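Long-range contact in N-acyl-D-glutamate deacylase (Bordetella bronchiseptica, PDB 3GIP), which probably hydrolyses N-acyl-D-glutamate to D-glutamate and a carboxylate, as a zinc-dependent deacylase of the amidohydrolase superfamily: residues R80-T88 against I452-F463. Residues are numbered along the deposited sequence; the frame is centred on the assembly and turned at random.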
loop_
_atom_site.group_PDB
_atom_site.type_symbol
_atom_site.label_atom_id
_atom_site.label_comp_id
_atom_site.label_asym_id
_atom_site.label_seq_id
_atom_site.Cartn_x
_atom_site.Cartn_y
_atom_site.Cartn_z
ATOM N N ARG A 80 10.618 9.929 3.127
ATOM C CA ARG A 80 10.108 11.209 2.639
ATOM C C ARG A 80 9.062 11.061 1.535
ATOM O O ARG A 80 8.204 11.932 1.372
ATOM C CB ARG A 80 11.271 12.078 2.151
ATOM C CG ARG A 80 10.896 13.513 1.787
ATOM C CD ARG A 80 10.542 14.341 3.013
ATOM N NE ARG A 80 10.515 15.768 2.701
ATOM C CZ ARG A 80 10.481 16.737 3.611
ATOM N NH1 ARG A 80 10.464 16.438 4.901
ATOM N NH2 ARG A 80 10.485 18.010 3.230
ATOM N N TRP A 81 9.130 9.969 0.779
ATOM C CA TRP A 81 8.160 9.744 -0.286
ATOM C C TRP A 81 6.766 9.533 0.294
ATOM O O TRP A 81 5.768 9.704 -0.404
ATOM C CB TRP A 81 8.570 8.549 -1.162
ATOM C CG TRP A 81 8.782 7.240 -0.442
ATOM C CD1 TRP A 81 7.894 6.209 -0.331
ATOM C CD2 TRP A 81 9.974 6.817 0.232
ATOM N NE1 TRP A 81 8.460 5.166 0.368
ATOM C CE2 TRP A 81 9.736 5.517 0.726
ATOM C CE3 TRP A 81 11.219 7.415 0.467
ATOM C CZ2 TRP A 81 10.700 4.799 1.444
ATOM C CZ3 TRP A 81 12.180 6.698 1.183
ATOM C CH2 TRP A 81 11.909 5.406 1.659
ATOM N N LYS A 82 6.704 9.177 1.576
ATOM C CA LYS A 82 5.428 8.965 2.259
ATOM C C LYS A 82 4.962 10.248 2.938
ATOM O O LYS A 82 3.855 10.727 2.701
ATOM C CB LYS A 82 5.552 7.887 3.342
ATOM C CG LYS A 82 5.970 6.511 2.866
ATOM C CD LYS A 82 4.935 5.860 1.968
ATOM C CE LYS A 82 5.243 4.377 1.842
ATOM N NZ LYS A 82 4.451 3.680 0.798
ATOM N N THR A 83 5.815 10.804 3.791
ATOM C CA THR A 83 5.453 12.005 4.526
ATOM C C THR A 83 5.113 13.203 3.646
ATOM O O THR A 83 4.200 13.969 3.965
ATOM C CB THR A 83 6.572 12.412 5.509
ATOM O OG1 THR A 83 7.738 12.795 4.775
ATOM C CG2 THR A 83 6.921 11.248 6.429
ATOM N N SER A 84 5.834 13.360 2.539
ATOM C CA SER A 84 5.603 14.485 1.640
ATOM C C SER A 84 4.249 14.447 0.937
ATOM O O SER A 84 3.839 15.442 0.339
ATOM C CB SER A 84 6.728 14.590 0.607
ATOM O OG SER A 84 6.722 13.491 -0.284
ATOM N N GLN A 85 3.562 13.309 0.993
ATOM C CA GLN A 85 2.237 13.225 0.390
ATOM C C GLN A 85 1.160 13.002 1.453
ATOM O O GLN A 85 0.030 12.611 1.146
ATOM C CB GLN A 85 2.178 12.142 -0.701
ATOM C CG GLN A 85 2.490 10.724 -0.276
ATOM C CD GLN A 85 2.317 9.740 -1.422
ATOM O OE1 GLN A 85 1.223 9.597 -1.974
ATOM N NE2 GLN A 85 3.398 9.059 -1.788
ATOM N N GLY A 86 1.531 13.261 2.708
ATOM C CA GLY A 86 0.602 13.154 3.822
ATOM C C GLY A 86 0.359 11.815 4.493
ATOM O O GLY A 86 -0.552 11.706 5.311
ATOM N N ILE A 87 1.173 10.813 4.179
ATOM C CA ILE A 87 1.012 9.475 4.743
ATOM C C ILE A 87 1.654 9.344 6.124
ATOM O O ILE A 87 2.823 9.685 6.300
ATOM C CB ILE A 87 1.624 8.428 3.790
ATOM C CG1 ILE A 87 0.870 8.453 2.459
ATOM C CG2 ILE A 87 1.566 7.040 4.407
ATOM C CD1 ILE A 87 1.575 7.705 1.344
ATOM N N THR A 88 0.885 8.842 7.090
ATOM C CA THR A 88 1.369 8.667 8.462
ATOM C C THR A 88 1.425 7.202 8.901
ATOM O O THR A 88 1.989 6.884 9.953
ATOM C CB THR A 88 0.485 9.430 9.465
ATOM O OG1 THR A 88 -0.877 9.019 9.309
ATOM C CG2 THR A 88 0.588 10.926 9.236
ATOM N N ILE A 452 0.887 20.256 0.856
ATOM C CA ILE A 452 0.949 19.597 2.157
ATOM C C ILE A 452 1.707 20.563 3.063
ATOM O O ILE A 452 2.889 20.826 2.847
ATOM C CB ILE A 452 1.706 18.255 2.083
ATOM C CG1 ILE A 452 0.963 17.288 1.157
ATOM C CG2 ILE A 452 1.833 17.648 3.480
ATOM C CD1 ILE A 452 -0.443 16.933 1.624
ATOM N N ALA A 453 1.018 21.100 4.064
ATOM C CA ALA A 453 1.621 22.062 4.979
ATOM C C ALA A 453 2.358 21.435 6.157
ATOM O O ALA A 453 3.396 21.940 6.583
ATOM C CB ALA A 453 0.555 23.026 5.493
ATOM N N GLY A 454 1.827 20.339 6.686
ATOM C CA GLY A 454 2.478 19.705 7.816
ATOM C C GLY A 454 1.935 18.327 8.107
ATOM O O GLY A 454 0.799 18.011 7.760
ATOM N N VAL A 455 2.754 17.501 8.747
ATOM C CA VAL A 455 2.347 16.147 9.089
ATOM C C VAL A 455 2.845 15.764 10.472
ATOM O O VAL A 455 4.017 15.963 10.799
ATOM C CB VAL A 455 2.904 15.115 8.085
ATOM C CG1 VAL A 455 2.440 13.715 8.473
ATOM C CG2 VAL A 455 2.443 15.450 6.676
ATOM N N LEU A 456 1.940 15.224 11.281
ATOM C CA LEU A 456 2.282 14.767 12.618
ATOM C C LEU A 456 2.059 13.264 12.667
ATOM O O LEU A 456 1.080 12.751 12.121
ATOM C CB LEU A 456 1.389 15.418 13.679
ATOM C CG LEU A 456 1.390 16.935 13.862
ATOM C CD1 LEU A 456 0.404 17.298 14.972
ATOM C CD2 LEU A 456 2.788 17.420 14.210
ATOM N N VAL A 457 2.987 12.562 13.302
ATOM C CA VAL A 457 2.880 11.124 13.486
ATOM C C VAL A 457 2.920 10.976 15.000
ATOM O O VAL A 457 3.910 11.335 15.636
ATOM C CB VAL A 457 4.067 10.369 12.853
ATOM C CG1 VAL A 457 4.058 8.913 13.297
ATOM C CG2 VAL A 457 3.974 10.445 11.332
ATOM N N ASN A 458 1.828 10.485 15.574
ATOM C CA ASN A 458 1.740 10.320 17.020
ATOM C C ASN A 458 2.100 11.621 17.737
ATOM O O ASN A 458 2.809 11.624 18.748
ATOM C CB ASN A 458 2.648 9.175 17.466
ATOM C CG ASN A 458 2.227 7.844 16.871
ATOM O OD1 ASN A 458 3.048 7.093 16.349
ATOM N ND2 ASN A 458 0.935 7.547 16.953
ATOM N N GLY A 459 1.604 12.727 17.190
ATOM C CA GLY A 459 1.835 14.035 17.778
ATOM C C GLY A 459 3.158 14.718 17.484
ATOM O O GLY A 459 3.348 15.879 17.854
ATOM N N ALA A 460 4.075 14.018 16.825
ATOM C CA ALA A 460 5.378 14.598 16.511
ATOM C C ALA A 460 5.490 14.979 15.039
ATOM O O ALA A 460 5.077 14.226 14.159
ATOM C CB ALA A 460 6.482 13.618 16.879
ATOM N N GLU A 461 6.060 16.149 14.773
ATOM C CA GLU A 461 6.224 16.603 13.398
ATOM C C GLU A 461 7.230 15.761 12.622
ATOM O O GLU A 461 8.332 15.491 13.106
ATOM C CB GLU A 461 6.688 18.062 13.360
ATOM C CG GLU A 461 6.959 18.568 11.941
ATOM C CD GLU A 461 7.563 19.961 11.896
ATOM O OE1 GLU A 461 7.643 20.620 12.956
ATOM O OE2 GLU A 461 7.953 20.401 10.792
ATOM N N VAL A 462 6.846 15.335 11.420
ATOM C CA VAL A 462 7.746 14.573 10.561
ATOM C C VAL A 462 7.897 15.321 9.242
ATOM O O VAL A 462 8.822 15.065 8.475
ATOM C CB VAL A 462 7.236 13.142 10.278
ATOM C CG1 VAL A 462 7.239 12.329 11.565
ATOM C CG2 VAL A 462 5.841 13.184 9.666
ATOM N N PHE A 463 6.978 16.248 8.994
ATOM C CA PHE A 463 6.999 17.067 7.786
ATOM C C PHE A 463 6.443 18.443 8.148
ATOM O O PHE A 463 5.451 18.542 8.872
ATOM C CB PHE A 463 6.126 16.440 6.695
ATOM C CG PHE A 463 6.162 17.185 5.392
ATOM C CD1 PHE A 463 7.079 16.843 4.405
ATOM C CD2 PHE A 463 5.303 18.255 5.168
ATOM C CE1 PHE A 463 7.140 17.560 3.209
ATOM C CE2 PHE A 463 5.355 18.979 3.977
ATOM C CZ PHE A 463 6.276 18.629 2.997
HETATM O O HOH W 1 9.598 14.030 6.254
#
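Segment 80-88, a short helix, its turn and the start of strand 87-92, packs on the hairpin of strands 452-457 and 460-463, with Thr83 near Phe463, Gly86 near Val455 and Thr88 near Val457. No direct hydrogen bond joins the two segments. Phe463 CE1 lies over one face of the Arg80 guanidinium, offset toward its rim, and Arg80 CZ is 3.5 Å from Phe463 CE1. The two planes are 47° apart, so this is not a parallel stack. Phe463 CG is anti to its own backbone N (chi1 -177°), which extends the ring toward segment 80-88, where CE1 also meets Ser84 CB at 4.0 Å. One water joins the polar groups: it accepts from Arg80 NH1 (2.9 Å), donates to Val462 O (2.6 Å) and bonds Thr83 OG1. Arg80 NH1 also bonds Pro464 O, just beyond the hairpin. The methyl CG2 of Thr83 rests on Val462 CG2. Val455 splits its branches: CG2 is 3.6 Å from Thr83 O and also lies near Gly86 CA, while CG1 presses on Thr88 CG2 at 3.4 Å, a tight methyl pair. Ile452 CG1 sits against Ser84 O, 3.5 Å away. Gly86, at positive phi, is the C-prime residue of a Schellman motif, with Ile87 N bonded to Lys82 O and Gly86 N to Thr83 O. Val462 and Phe463 form a classic bulge opposite Val455. The contact thus joins a Schellman-capped helix, leading into a strand of the TIM-barrel-like amidohydrolase domain, to a bulged C-terminal beta hairpin with a type I' turn.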